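Local atomic coordinates of fibronectin-binding protein (Streptococcus pyogenes, PDB entry 5A0L), a protein that acts as a bacterial surface adhesin, binding the host covalently through an internal thioester carried by its N-terminal thioester domain. Residues 105-110 with 118-123; 124-129 with 162-167; 112-117 with 169-174; 23-26 with 31-34; 96-101 with 132-137. All coordinates share one frame; numbering follows the deposited sequence.

Interaction 1 of 5, residues 105-110 with 118-123; sequences NGYKSN and IEDLNA
Y107 reaches from the loop after helix 92-105 to the start of helix 120-135 and touches D120 and A123. Both parts belong to the thioester domain, and E119 is the helix N-cap. The CG of Y107 stands anti to the backbone N (chi1 -178°), which sends the ring straight out toward the helix. Y107 CD1 and A123 CB are 3.9 Å apart, and the methyl sits obliquely to the ring. The far part of the ring meets D120. The backbone oxygen D120 O lies over one ring face. K108 CB covers the other face, over the ring centre, 3.9 Å above the Y107 ring plane. The peptide bond between Y107 and K108 is cis, and K108 thus folds back over its neighbour.

D120 keeps CG beside its backbone N (chi1 -67°). The carboxylate passes the phenol end of Y107, with its plane turned 50° from the ring. D120 OD1 comes to 3.6 Å from Y107 CE1. D120 OD2 is 3.5 Å from Y107 OH, without a hydrogen bond. The Y107 backbone is held separately: its N bonds T127 OG1 and its O bonds Y48 OH.

The two segments therefore meet mainly through van der Waals packing, with a polar fringe at the phenol. Directional hold on Y107 comes from its backbone bonds. The acid on the first helical turn would probably interact favourably with the helix dipole.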
# COMPACT_ATOMS: atom_id res chain seq x y z
N ASN A 105 4.94 7.94 -6.01
CA ASN A 105 4.08 8.33 -7.10
C ASN A 105 2.59 8.04 -6.91
O ASN A 105 1.76 8.54 -7.67
CB ASN A 105 4.59 7.75 -8.40
CG ASN A 105 5.75 8.53 -8.90
OD1 ASN A 105 5.55 9.64 -9.43
ND2 ASN A 105 6.99 8.07 -8.64
N GLY A 106 2.28 7.22 -5.91
CA GLY A 106 0.91 6.80 -5.62
C GLY A 106 0.30 7.64 -4.51
O GLY A 106 0.73 8.75 -4.21
N TYR A 107 -0.76 7.11 -3.91
CA TYR A 107 -1.49 7.85 -2.86
C TYR A 107 -0.72 7.75 -1.55
O TYR A 107 -0.33 6.63 -1.16
CB TYR A 107 -2.87 7.28 -2.70
CG TYR A 107 -3.72 8.01 -1.70
CD1 TYR A 107 -4.46 9.13 -2.05
CD2 TYR A 107 -3.76 7.59 -0.38
CE1 TYR A 107 -5.22 9.79 -1.11
CE2 TYR A 107 -4.53 8.24 0.55
CZ TYR A 107 -5.28 9.34 0.19
OH TYR A 107 -6.05 9.98 1.12
N LYS A 108 -0.42 8.85 -0.84
CA LYS A 108 -0.91 10.21 -1.05
C LYS A 108 0.12 11.16 -1.68
O LYS A 108 -0.22 12.25 -2.10
CB LYS A 108 -1.39 10.80 0.30
CG LYS A 108 -2.30 12.00 0.25
CD LYS A 108 -2.91 12.31 1.61
CE LYS A 108 -3.77 13.54 1.57
N SER A 109 1.40 10.78 -1.74
CA SER A 109 2.40 11.74 -2.22
C SER A 109 2.20 12.18 -3.66
O SER A 109 2.45 13.34 -3.98
CB SER A 109 3.83 11.19 -2.07
OG SER A 109 4.25 11.23 -0.72
N ASN A 110 1.80 11.28 -4.54
CA ASN A 110 1.39 11.69 -5.89
C ASN A 110 2.39 12.62 -6.53
O ASN A 110 2.03 13.66 -7.13
CB ASN A 110 -0.00 12.34 -5.84
CG ASN A 110 -0.55 12.64 -7.22
OD1 ASN A 110 -0.24 11.94 -8.19
ND2 ASN A 110 -1.43 13.66 -7.30
N ILE A 118 -8.16 11.29 -9.22
CA ILE A 118 -8.66 10.00 -8.74
C ILE A 118 -9.11 10.16 -7.29
O ILE A 118 -8.38 10.66 -6.47
CB ILE A 118 -7.57 8.90 -8.88
CG1 ILE A 118 -7.11 8.79 -10.33
CG2 ILE A 118 -8.14 7.59 -8.38
CD1 ILE A 118 -6.01 7.77 -10.57
N GLU A 119 -10.35 9.74 -7.02
CA GLU A 119 -10.88 9.83 -5.68
C GLU A 119 -10.01 9.01 -4.73
O GLU A 119 -9.46 7.97 -5.13
CB GLU A 119 -12.32 9.31 -5.65
CG GLU A 119 -13.29 10.15 -6.45
CD GLU A 119 -14.65 9.51 -6.69
OE1 GLU A 119 -14.95 8.43 -6.13
OE2 GLU A 119 -15.43 10.11 -7.44
N ASP A 120 -9.89 9.44 -3.48
CA ASP A 120 -8.95 8.84 -2.54
C ASP A 120 -9.05 7.30 -2.48
O ASP A 120 -8.02 6.62 -2.55
CB ASP A 120 -9.14 9.40 -1.15
CG ASP A 120 -8.78 10.86 -1.03
OD1 ASP A 120 -8.27 11.47 -1.99
OD2 ASP A 120 -9.06 11.42 0.04
N LEU A 121 -10.25 6.75 -2.34
CA LEU A 121 -10.33 5.29 -2.18
C LEU A 121 -9.92 4.58 -3.45
O LEU A 121 -9.36 3.47 -3.38
CB LEU A 121 -11.75 4.90 -1.74
CG LEU A 121 -12.10 5.26 -0.30
CD1 LEU A 121 -13.60 5.17 -0.03
CD2 LEU A 121 -11.33 4.42 0.72
N ASN A 122 -10.21 5.16 -4.61
CA ASN A 122 -9.73 4.61 -5.87
C ASN A 122 -8.20 4.74 -6.04
O ASN A 122 -7.57 3.86 -6.64
CB ASN A 122 -10.44 5.26 -7.06
CG ASN A 122 -11.90 4.90 -7.15
OD1 ASN A 122 -12.30 3.81 -6.75
ND2 ASN A 122 -12.71 5.82 -7.69
N ALA A 123 -7.64 5.82 -5.53
CA ALA A 123 -6.20 6.06 -5.62
C ALA A 123 -5.48 5.05 -4.73
O ALA A 123 -4.41 4.52 -5.11
CB ALA A 123 -5.87 7.48 -5.23

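Interaction 2 of 5, residues 124-129 with 162-167; sequences ILVTQN and TLMREA
V126 points at helix 158-172 and packs on M164 and A167, and all of the contact between the segments is apolar. The two branches of V126 divide the work. CG1 is anti to the backbone N (chi1 169°) and meets the methyl of A167, with V126 CG1 4.1 Å from A167 CB. The other branch presses on the base of the methionine: V126 CG2 lies 3.6 Å from M164 CB and 3.7 Å from M164 CG. M164 bends about its CG-SD bond (chi3 71°). This turn carries the methyl to L125, where M164 CE and L125 CD2 are 4.2 Å apart.

These residues join helices 120-135 and 158-172 of the helical part of the thioester domain, beside its antiparallel barrel. The local axes run nearly parallel, at 27°, and approach to 9.8 Å. L168 and L171 extend the same seam along V126, and W147 packs on L125.

Polar bonds lie within or outside the pair. N129 ND2 donates to L125 O at 2.9 Å, from above the carbonyl plane. The backbone N of N129 reaches the same oxygen from the opposite face. On helix 158-172, R165 turns away from the seam and forms a salt bridge with E148.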
# COMPACT_ATOMS: atom_id res chain seq x y z
N ILE A 124 -6.01 4.80 -3.54
CA ILE A 124 -5.47 3.75 -2.66
C ILE A 124 -5.55 2.41 -3.39
O ILE A 124 -4.58 1.64 -3.38
CB ILE A 124 -6.25 3.74 -1.33
CG1 ILE A 124 -5.93 4.98 -0.51
CG2 ILE A 124 -5.95 2.48 -0.52
CD1 ILE A 124 -6.87 5.23 0.65
N LEU A 125 -6.67 2.12 -4.02
CA LEU A 125 -6.85 0.85 -4.70
C LEU A 125 -5.83 0.67 -5.83
O LEU A 125 -5.25 -0.43 -5.99
CB LEU A 125 -8.28 0.71 -5.19
CG LEU A 125 -8.67 -0.57 -5.88
CD1 LEU A 125 -8.41 -1.79 -5.01
CD2 LEU A 125 -10.17 -0.45 -6.26
N VAL A 126 -5.61 1.71 -6.62
CA VAL A 126 -4.58 1.65 -7.67
C VAL A 126 -3.20 1.40 -7.07
O VAL A 126 -2.46 0.52 -7.54
CB VAL A 126 -4.60 2.92 -8.52
CG1 VAL A 126 -3.39 3.02 -9.42
CG2 VAL A 126 -5.87 3.00 -9.33
N THR A 127 -2.84 2.17 -6.07
CA THR A 127 -1.52 2.06 -5.48
C THR A 127 -1.32 0.67 -4.87
O THR A 127 -0.25 0.07 -5.00
CB THR A 127 -1.29 3.15 -4.43
OG1 THR A 127 -1.56 4.45 -5.01
CG2 THR A 127 0.11 3.16 -3.92
N GLN A 128 -2.37 0.17 -4.23
CA GLN A 128 -2.33 -1.16 -3.62
C GLN A 128 -2.05 -2.23 -4.67
O GLN A 128 -1.29 -3.18 -4.42
CB GLN A 128 -3.68 -1.42 -2.94
CG GLN A 128 -3.77 -2.80 -2.26
CD GLN A 128 -2.82 -2.93 -1.11
OE1 GLN A 128 -3.09 -2.47 0.01
NE2 GLN A 128 -1.64 -3.51 -1.38
N ASN A 129 -2.66 -2.11 -5.84
CA ASN A 129 -2.40 -3.06 -6.90
C ASN A 129 -0.96 -2.96 -7.41
O ASN A 129 -0.35 -4.00 -7.70
CB ASN A 129 -3.40 -2.89 -8.04
CG ASN A 129 -4.67 -3.67 -7.81
OD1 ASN A 129 -4.73 -4.85 -8.13
ND2 ASN A 129 -5.66 -3.06 -7.20
N THR A 162 -10.90 5.10 -16.25
CA THR A 162 -9.89 5.42 -17.24
C THR A 162 -8.65 6.02 -16.54
O THR A 162 -7.49 5.65 -16.85
CB THR A 162 -10.46 6.36 -18.30
OG1 THR A 162 -11.56 5.71 -18.95
CG2 THR A 162 -9.40 6.73 -19.33
N LEU A 163 -8.86 6.94 -15.61
CA LEU A 163 -7.73 7.52 -14.86
C LEU A 163 -6.97 6.42 -14.10
O LEU A 163 -5.74 6.41 -14.05
CB LEU A 163 -8.19 8.59 -13.86
CG LEU A 163 -8.75 9.90 -14.45
CD1 LEU A 163 -9.24 10.75 -13.30
CD2 LEU A 163 -7.74 10.61 -15.31
N MET A 164 -7.72 5.54 -13.45
CA MET A 164 -7.10 4.48 -12.63
C MET A 164 -6.22 3.54 -13.45
O MET A 164 -5.11 3.20 -13.03
CB MET A 164 -8.21 3.67 -11.95
CG MET A 164 -8.97 4.45 -10.84
SD MET A 164 -10.53 3.64 -10.36
CE MET A 164 -9.90 2.21 -9.47
N ARG A 165 -6.72 3.12 -14.60
CA ARG A 165 -5.95 2.22 -15.45
C ARG A 165 -4.67 2.89 -15.94
O ARG A 165 -3.61 2.25 -15.92
CB ARG A 165 -6.79 1.80 -16.66
CG ARG A 165 -7.97 0.94 -16.31
CD ARG A 165 -8.93 0.80 -17.48
NE ARG A 165 -10.05 -0.10 -17.20
CZ ARG A 165 -11.19 -0.15 -17.87
NH1 ARG A 165 -11.40 0.64 -18.90
NH2 ARG A 165 -12.14 -0.98 -17.48
N GLU A 166 -4.75 4.15 -16.36
CA GLU A 166 -3.56 4.82 -16.83
C GLU A 166 -2.54 5.02 -15.73
O GLU A 166 -1.32 4.88 -15.95
CB GLU A 166 -3.94 6.14 -17.54
CG GLU A 166 -4.73 5.92 -18.83
CD GLU A 166 -4.06 4.93 -19.79
OE1 GLU A 166 -2.91 5.21 -20.20
OE2 GLU A 166 -4.66 3.85 -20.12
N ALA A 167 -3.01 5.35 -14.53
CA ALA A 167 -2.12 5.52 -13.40
C ALA A 167 -1.40 4.21 -13.07
O ALA A 167 -0.20 4.20 -12.81
CB ALA A 167 -2.86 6.05 -12.19

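Interaction 3 of 5, residues 112-117 with 169-174; sequences NGFMNG and KKLIDP. With ZN (zinc ion), chain D.
F114 lays one ring face against K170 and turns an edge to L171; this is the tight part of the contact. K170 CB stands 3.6 Å above the plane of the F114 ring, offset toward the rim, in a CH-pi contact. The lysine chain runs on extended beyond CG, and K170 CD comes to 3.8 Å from F114 CD1. At the edge, L171 CD2 lies in the ring plane, 3.7 Å from F114 CD2. N105 packs beside both F114 and L171, and V126 and A130 of helix 120-135 also pack on L171.

The other side is looser and wet. The amino end of K170 does not touch the ring. It meets a water, with K170 NZ 2.9 Å from the oxygen of water 1. The same water donates to F114 O at 3.1 Å, so the two segments are bridged there only through solvent. Past the helix, D173 OD2 binds a zinc ion at 2.0 Å, together with two waters. D173 OD1 accepts from N175 N.

F114 and M115 are the middle residues of a type I beta turn from G113 to N116. Its N116 N bonds G113 O at 3.0 Å. The contact is a loop turn docked by an aromatic residue on the side of helix 158-172.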
# COMPACT_ATOMS: atom_id res chain seq x y z
N ASN A 112 4.28 12.95 -9.11
CA ASN A 112 4.29 13.30 -10.52
C ASN A 112 2.90 13.41 -11.13
O ASN A 112 2.75 13.46 -12.35
CB ASN A 112 5.22 12.35 -11.31
CG ASN A 112 6.65 12.62 -10.97
OD1 ASN A 112 7.25 13.56 -11.50
ND2 ASN A 112 7.23 11.81 -10.08
N GLY A 113 1.89 13.47 -10.26
CA GLY A 113 0.53 13.69 -10.71
C GLY A 113 -0.20 12.51 -11.25
O GLY A 113 -1.32 12.63 -11.76
N PHE A 114 0.39 11.30 -11.08
CA PHE A 114 -0.30 10.13 -11.63
C PHE A 114 -1.71 9.94 -11.07
O PHE A 114 -2.58 9.39 -11.74
CB PHE A 114 0.43 8.82 -11.37
CG PHE A 114 1.79 8.69 -12.00
CD1 PHE A 114 2.33 9.63 -12.87
CD2 PHE A 114 2.57 7.59 -11.64
CE1 PHE A 114 3.60 9.45 -13.40
CE2 PHE A 114 3.83 7.41 -12.16
CZ PHE A 114 4.36 8.36 -13.03
N MET A 115 -1.87 10.33 -9.79
CA MET A 115 -3.13 10.21 -9.03
C MET A 115 -4.12 11.34 -9.28
O MET A 115 -5.23 11.30 -8.75
CB MET A 115 -2.89 10.17 -7.51
CG MET A 115 -2.05 9.03 -6.93
SD MET A 115 -2.68 7.35 -7.18
CE MET A 115 -1.78 7.05 -8.70
N ASN A 116 -3.74 12.38 -10.05
CA ASN A 116 -4.58 13.58 -10.16
C ASN A 116 -5.99 13.22 -10.59
O ASN A 116 -6.21 12.51 -11.56
CB ASN A 116 -4.04 14.52 -11.22
CG ASN A 116 -2.78 15.24 -10.80
OD1 ASN A 116 -2.34 15.22 -9.64
ND2 ASN A 116 -2.18 15.94 -11.78
N GLY A 117 -6.97 13.71 -9.83
CA GLY A 117 -8.37 13.52 -10.16
C GLY A 117 -8.98 12.21 -9.73
O GLY A 117 -10.17 11.99 -9.92
N LYS A 169 -0.67 1.68 -14.98
CA LYS A 169 0.34 1.39 -15.98
C LYS A 169 1.63 2.18 -15.71
O LYS A 169 2.73 1.64 -15.81
CB LYS A 169 -0.16 1.74 -17.37
CG LYS A 169 -1.26 0.85 -17.89
CD LYS A 169 -1.70 1.33 -19.27
CE LYS A 169 -2.91 0.57 -19.73
NZ LYS A 169 -3.44 1.16 -20.99
N LYS A 170 1.49 3.45 -15.34
CA LYS A 170 2.67 4.27 -15.07
C LYS A 170 3.42 3.76 -13.84
O LYS A 170 4.65 3.77 -13.78
CB LYS A 170 2.29 5.75 -14.92
CG LYS A 170 1.75 6.37 -16.22
CD LYS A 170 1.27 7.81 -16.05
CE LYS A 170 0.45 8.33 -17.24
NZ LYS A 170 -0.10 9.65 -16.82
N LEU A 171 2.67 3.35 -12.82
CA LEU A 171 3.26 2.90 -11.57
C LEU A 171 4.08 1.63 -11.72
O LEU A 171 5.04 1.46 -10.97
CB LEU A 171 2.22 2.72 -10.47
CG LEU A 171 1.56 3.98 -9.92
CD1 LEU A 171 0.41 3.61 -9.00
CD2 LEU A 171 2.56 4.85 -9.16
N ILE A 172 3.67 0.73 -12.62
CA ILE A 172 4.35 -0.57 -12.76
C ILE A 172 5.37 -0.59 -13.89
O ILE A 172 5.99 -1.62 -14.15
CB ILE A 172 3.35 -1.74 -12.87
CG1 ILE A 172 2.51 -1.66 -14.16
CG2 ILE A 172 2.46 -1.80 -11.63
CD1 ILE A 172 1.60 -2.86 -14.38
N ASP A 173 5.59 0.54 -14.57
CA ASP A 173 6.60 0.59 -15.61
C ASP A 173 7.98 0.44 -14.98
O ASP A 173 8.32 1.12 -14.02
CB ASP A 173 6.49 1.93 -16.33
CG ASP A 173 7.34 1.97 -17.62
OD1 ASP A 173 8.55 1.80 -17.56
OD2 ASP A 173 6.80 2.16 -18.73
N PRO A 174 8.84 -0.43 -15.59
CA PRO A 174 10.16 -0.64 -14.98
C PRO A 174 11.07 0.57 -15.04
O PRO A 174 12.02 0.66 -14.24
CB PRO A 174 10.76 -1.79 -15.80
CG PRO A 174 10.04 -1.71 -17.11
CD PRO A 174 8.63 -1.28 -16.75
ZN ZN D . 8.05 2.08 -20.27
O HOH W 1 -1.79 8.80 -14.68
O HOH W 2 9.48 3.77 -20.33
O HOH W 3 6.81 2.26 -21.82

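Interaction 4 of 5, residues 23-26 with 31-34; sequences DSYR and RYHN. With ZN (zinc ion), chain C.
Y25 lays a ring face over Y32 CB, which sits above the ring centre in a CH-pi contact, 3.8 Å from the centroid of Y25. The Y32 ring stands almost upright, its edge toward that face. The planes are 77° apart and the centroids of Y25 and Y32 5.8 Å, an offset edge-to-face pair. The phenol of Y25 accepts from F29 N, and that of Y32 bonds N122 on helix 120-135.

D23 OD1 takes two backbone donors from opposite faces of its carboxylate plane. N34 N donates nearly straight (172°), 2.9 Å from D23 OD1. Y25 N lies 3.1 Å from D23 OD1 and closes an Asx turn. The turn sits where strand 19-23 ends and its loop begins, and N34 leads into antiparallel strand 35-39 of the barrel. S24 grips N34 O twice, from opposite faces: N34 O is 2.8 Å from S24 N and 2.7 Å from S24 OG. S24 OG stands between its backbone N and carbonyl carbon (chi1 72°), which puts it within reach.

H33 has two conformers. In one, NE2 binds a zinc ion, whose shell five waters complete, and the ring edge faces D23, with H33 CD2 3.1 Å from D23 OD2.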
# COMPACT_ATOMS: atom_id res chain seq x y z
N ASP A 23 -8.30 -0.98 9.58
CA ASP A 23 -8.96 -0.53 8.35
C ASP A 23 -9.94 0.58 8.72
O ASP A 23 -10.92 0.31 9.41
CB ASP A 23 -9.67 -1.68 7.67
CG ASP A 23 -10.26 -1.32 6.33
OD1 ASP A 23 -10.13 -0.17 5.86
OD2 ASP A 23 -10.87 -2.23 5.73
N SER A 24 -9.67 1.81 8.27
CA SER A 24 -10.48 2.97 8.58
C SER A 24 -11.64 3.14 7.62
O SER A 24 -12.48 4.06 7.82
CB SER A 24 -9.59 4.22 8.58
OG SER A 24 -9.19 4.60 7.29
N TYR A 25 -11.76 2.32 6.58
CA TYR A 25 -12.91 2.44 5.66
C TYR A 25 -14.18 1.96 6.37
O TYR A 25 -14.19 0.89 6.98
CB TYR A 25 -12.67 1.61 4.39
CG TYR A 25 -13.83 1.63 3.41
CD1 TYR A 25 -14.24 2.81 2.82
CD2 TYR A 25 -14.51 0.47 3.08
CE1 TYR A 25 -15.31 2.83 1.93
CE2 TYR A 25 -15.55 0.48 2.18
CZ TYR A 25 -15.94 1.67 1.59
OH TYR A 25 -16.99 1.67 0.71
N ARG A 26 -15.24 2.77 6.29
CA ARG A 26 -16.50 2.49 6.98
C ARG A 26 -17.64 2.18 6.02
O ARG A 26 -18.78 1.98 6.47
CB ARG A 26 -16.89 3.68 7.86
CG ARG A 26 -15.86 4.10 8.89
CD ARG A 26 -16.40 5.15 9.84
NE ARG A 26 -17.05 6.27 9.19
CZ ARG A 26 -16.47 7.41 8.81
NH1 ARG A 26 -15.18 7.64 9.01
NH2 ARG A 26 -17.22 8.35 8.23
N ARG A 31 -14.63 -3.76 -2.19
CA ARG A 31 -13.40 -3.51 -2.95
C ARG A 31 -12.42 -2.54 -2.26
O ARG A 31 -11.24 -2.51 -2.59
CB ARG A 31 -13.72 -3.00 -4.37
CG ARG A 31 -14.42 -1.66 -4.44
CD ARG A 31 -14.62 -1.29 -5.89
NE ARG A 31 -15.34 -0.02 -6.00
CZ ARG A 31 -16.66 0.11 -6.02
NH1 ARG A 31 -17.46 -0.96 -5.93
NH2 ARG A 31 -17.19 1.32 -6.12
N TYR A 32 -12.94 -1.73 -1.35
CA TYR A 32 -12.15 -0.68 -0.73
C TYR A 32 -11.65 -1.03 0.67
O TYR A 32 -12.33 -1.68 1.45
CB TYR A 32 -12.93 0.63 -0.61
CG TYR A 32 -13.34 1.26 -1.93
CD1 TYR A 32 -12.44 1.40 -2.98
CD2 TYR A 32 -14.60 1.77 -2.10
CE1 TYR A 32 -12.78 2.01 -4.17
CE2 TYR A 32 -14.97 2.36 -3.29
CZ TYR A 32 -14.05 2.48 -4.32
OH TYR A 32 -14.46 3.02 -5.50
N HIS A 33 -10.44 -0.56 0.93
CA HIS A 33 -9.84 -0.53 2.24
C HIS A 33 -9.11 0.81 2.41
O HIS A 33 -8.74 1.46 1.40
CB HIS A 33 -8.86 -1.70 2.46
CG HIS A 33 -9.48 -3.04 2.31
ND1 HIS A 33 -9.55 -3.70 1.11
CD2 HIS A 33 -10.14 -3.82 3.20
CE1 HIS A 33 -10.18 -4.84 1.27
NE2 HIS A 33 -10.56 -4.94 2.53
N ASN A 34 -8.87 1.22 3.65
CA ASN A 34 -8.08 2.42 3.90
C ASN A 34 -7.32 2.20 5.18
O ASN A 34 -7.77 2.51 6.28
CB ASN A 34 -8.98 3.65 3.94
CG ASN A 34 -8.18 4.93 4.01
OD1 ASN A 34 -6.98 4.90 4.24
ND2 ASN A 34 -8.84 6.03 3.75
ZN ZN C . -11.88 -6.55 3.21
O HOH W 4 -12.80 -2.52 4.03
O HOH W 5 -13.09 -6.57 1.39
O HOH W 6 -13.16 -8.19 3.79
O HOH W 7 -10.65 -8.12 2.56
O HOH W 8 -13.35 -5.30 4.05
O HOH W 9 -11.04 -6.81 5.09

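Interaction 5 of 5, residues 96-101 with 132-137; sequences EKNILN and WYYSDS
The Y134 ring is covered on both faces: N98 CB lies over one, offset toward the rim, and Y133 CD2 lies over the centre of the other. The N98 side is a CH-pi contact, with CB 3.8 Å from the centroid of the Y134 ring. On the opposite side Y133 CD2 stands 3.7 Å above the plane of Y134. Y133 in turn has Y134 CD2 at its edge, in plane, and makes a cation-pi contact with R86. I99 CG1 comes at the Y134 ring obliquely.

The N98 amide lies above the ring plane but beyond the rim, beside CE1 and the hydroxyl, its plane 29° from the ring's. N98 ND2 approaches to 3.4 Å from Y134 CE1, and N98 CG lies 3.8 Å from Y134 OH. The long axes of the two side chains cross at about a right angle. Y134 CG is beside its backbone N (chi1 -72°), which directs the ring toward helix 92-105. I99 CG1 meets Y134 CB at 4.0 Å.

Here helix 92-105 packs on the last turn of helix 120-135, within the helical part of the thioester domain. D136 is the first residue to leave helical geometry.

Polar groups are paired locally. On helix 92-105, N101 ND2 donates to K97 O at 2.9 Å and nearly straight (170°). The backbone N of N101 reaches K97 O from the opposite face. At the helix end S135 OG donates to D136 OD2 at 2.8 Å. That carboxylate oxygen also accepts from L52 N, while S135 OG lies at the edge of the W132 ring.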
# COMPACT_ATOMS: atom_id res chain seq x y z
N GLU A 96 14.02 -2.44 -3.80
CA GLU A 96 13.85 -1.26 -2.96
C GLU A 96 13.47 -0.04 -3.78
O GLU A 96 12.48 0.64 -3.48
CB GLU A 96 15.10 -1.00 -2.12
CG GLU A 96 15.03 0.21 -1.19
CD GLU A 96 16.27 0.44 -0.35
OE1 GLU A 96 16.89 -0.53 0.13
OE2 GLU A 96 16.61 1.61 -0.10
N LYS A 97 14.25 0.24 -4.83
CA LYS A 97 13.99 1.40 -5.69
C LYS A 97 12.59 1.31 -6.29
O LYS A 97 11.86 2.31 -6.35
CB LYS A 97 15.03 1.45 -6.84
CG LYS A 97 14.80 2.53 -7.92
CD LYS A 97 15.78 2.44 -9.10
CE LYS A 97 15.34 1.34 -10.05
NZ LYS A 97 16.28 1.30 -11.19
N ASN A 98 12.19 0.13 -6.74
CA ASN A 98 10.91 -0.06 -7.36
C ASN A 98 9.77 0.27 -6.41
O ASN A 98 8.85 1.02 -6.75
CB ASN A 98 10.76 -1.48 -7.92
CG ASN A 98 11.57 -1.71 -9.17
OD1 ASN A 98 11.91 -0.78 -9.92
ND2 ASN A 98 11.82 -2.97 -9.44
N ILE A 99 9.83 -0.27 -5.20
CA ILE A 99 8.76 -0.05 -4.24
C ILE A 99 8.74 1.42 -3.79
O ILE A 99 7.63 2.00 -3.70
CB ILE A 99 8.88 -1.04 -3.08
CG1 ILE A 99 8.50 -2.46 -3.58
CG2 ILE A 99 8.03 -0.62 -1.88
CD1 ILE A 99 8.86 -3.59 -2.67
N LEU A 100 9.90 2.00 -3.50
CA LEU A 100 9.91 3.41 -3.10
C LEU A 100 9.28 4.32 -4.15
O LEU A 100 8.53 5.23 -3.83
CB LEU A 100 11.32 3.87 -2.78
CG LEU A 100 12.05 3.27 -1.61
CD1 LEU A 100 13.46 3.81 -1.50
CD2 LEU A 100 11.32 3.46 -0.33
N ASN A 101 9.61 4.06 -5.43
CA ASN A 101 9.08 4.90 -6.48
C ASN A 101 7.59 4.70 -6.69
O ASN A 101 6.88 5.66 -7.02
CB ASN A 101 9.90 4.77 -7.76
CG ASN A 101 11.16 5.61 -7.73
OD1 ASN A 101 11.14 6.79 -8.14
ND2 ASN A 101 12.26 5.05 -7.23
N TRP A 132 1.25 -4.83 -4.93
CA TRP A 132 1.14 -6.27 -5.08
C TRP A 132 1.86 -6.78 -6.32
O TRP A 132 2.33 -7.94 -6.32
CB TRP A 132 -0.32 -6.69 -5.07
CG TRP A 132 -1.00 -6.63 -3.74
CD1 TRP A 132 -0.43 -6.79 -2.52
CD2 TRP A 132 -2.40 -6.48 -3.51
NE1 TRP A 132 -1.38 -6.74 -1.52
CE2 TRP A 132 -2.60 -6.54 -2.11
CE3 TRP A 132 -3.50 -6.26 -4.34
CZ2 TRP A 132 -3.87 -6.45 -1.54
CZ3 TRP A 132 -4.75 -6.16 -3.76
CH2 TRP A 132 -4.92 -6.24 -2.38
N TYR A 133 1.97 -5.97 -7.36
CA TYR A 133 2.79 -6.33 -8.52
C TYR A 133 4.22 -6.66 -8.05
O TYR A 133 4.85 -7.60 -8.58
CB TYR A 133 2.78 -5.17 -9.52
CG TYR A 133 3.59 -5.39 -10.76
CD1 TYR A 133 3.06 -6.12 -11.83
CD2 TYR A 133 4.86 -4.83 -10.92
CE1 TYR A 133 3.80 -6.29 -13.01
CE2 TYR A 133 5.60 -5.00 -12.08
CZ TYR A 133 5.07 -5.74 -13.11
OH TYR A 133 5.81 -5.91 -14.26
N TYR A 134 4.71 -5.93 -7.07
CA TYR A 134 6.07 -6.15 -6.57
C TYR A 134 6.15 -7.09 -5.37
O TYR A 134 7.14 -7.81 -5.24
CB TYR A 134 6.76 -4.82 -6.26
CG TYR A 134 7.16 -4.05 -7.50
CD1 TYR A 134 8.19 -4.51 -8.34
CD2 TYR A 134 6.49 -2.89 -7.89
CE1 TYR A 134 8.52 -3.85 -9.50
CE2 TYR A 134 6.87 -2.19 -9.04
CZ TYR A 134 7.86 -2.69 -9.86
OH TYR A 134 8.25 -2.05 -10.99
N SER A 135 5.19 -7.07 -4.45
CA SER A 135 5.27 -7.90 -3.24
C SER A 135 4.90 -9.36 -3.50
O SER A 135 5.42 -10.26 -2.80
CB SER A 135 4.37 -7.35 -2.12
OG SER A 135 3.00 -7.38 -2.47
N ASP A 136 3.96 -9.58 -4.41
CA ASP A 136 3.37 -10.88 -4.67
C ASP A 136 3.48 -11.32 -6.13
O ASP A 136 2.92 -12.33 -6.51
CB ASP A 136 1.91 -10.91 -4.17
CG ASP A 136 1.84 -10.90 -2.66
OD1 ASP A 136 1.97 -12.01 -2.07
OD2 ASP A 136 1.71 -9.83 -2.04
N SER A 137 4.22 -10.53 -6.92
CA SER A 137 4.35 -10.83 -8.34
C SER A 137 2.98 -11.00 -8.99
O SER A 137 2.80 -11.80 -9.87
CB SER A 137 5.28 -12.03 -8.59
OG SER A 137 6.56 -11.76 -8.07

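From the N terminus, interaction 4 comes first. It closes the short loop between strands 19-23 and 35-39 of the barrel and is complete before the others open. Interaction 5 opens next, on helix 92-105, and closes at the end of helix 120-135. Interaction 1 falls wholly within that span. Interaction 3 starts in the loop between these helices and ends on helix 158-172, so it crosses interactions 1 and 5. Interaction 2 follows interaction 1 in series, lies within the span of interaction 3 and crosses interaction 5. Helix 120-135 serves interactions 1, 2 and 5. N122 and Y32 join interaction 1 to interaction 4, linking the helices to a barrel loop.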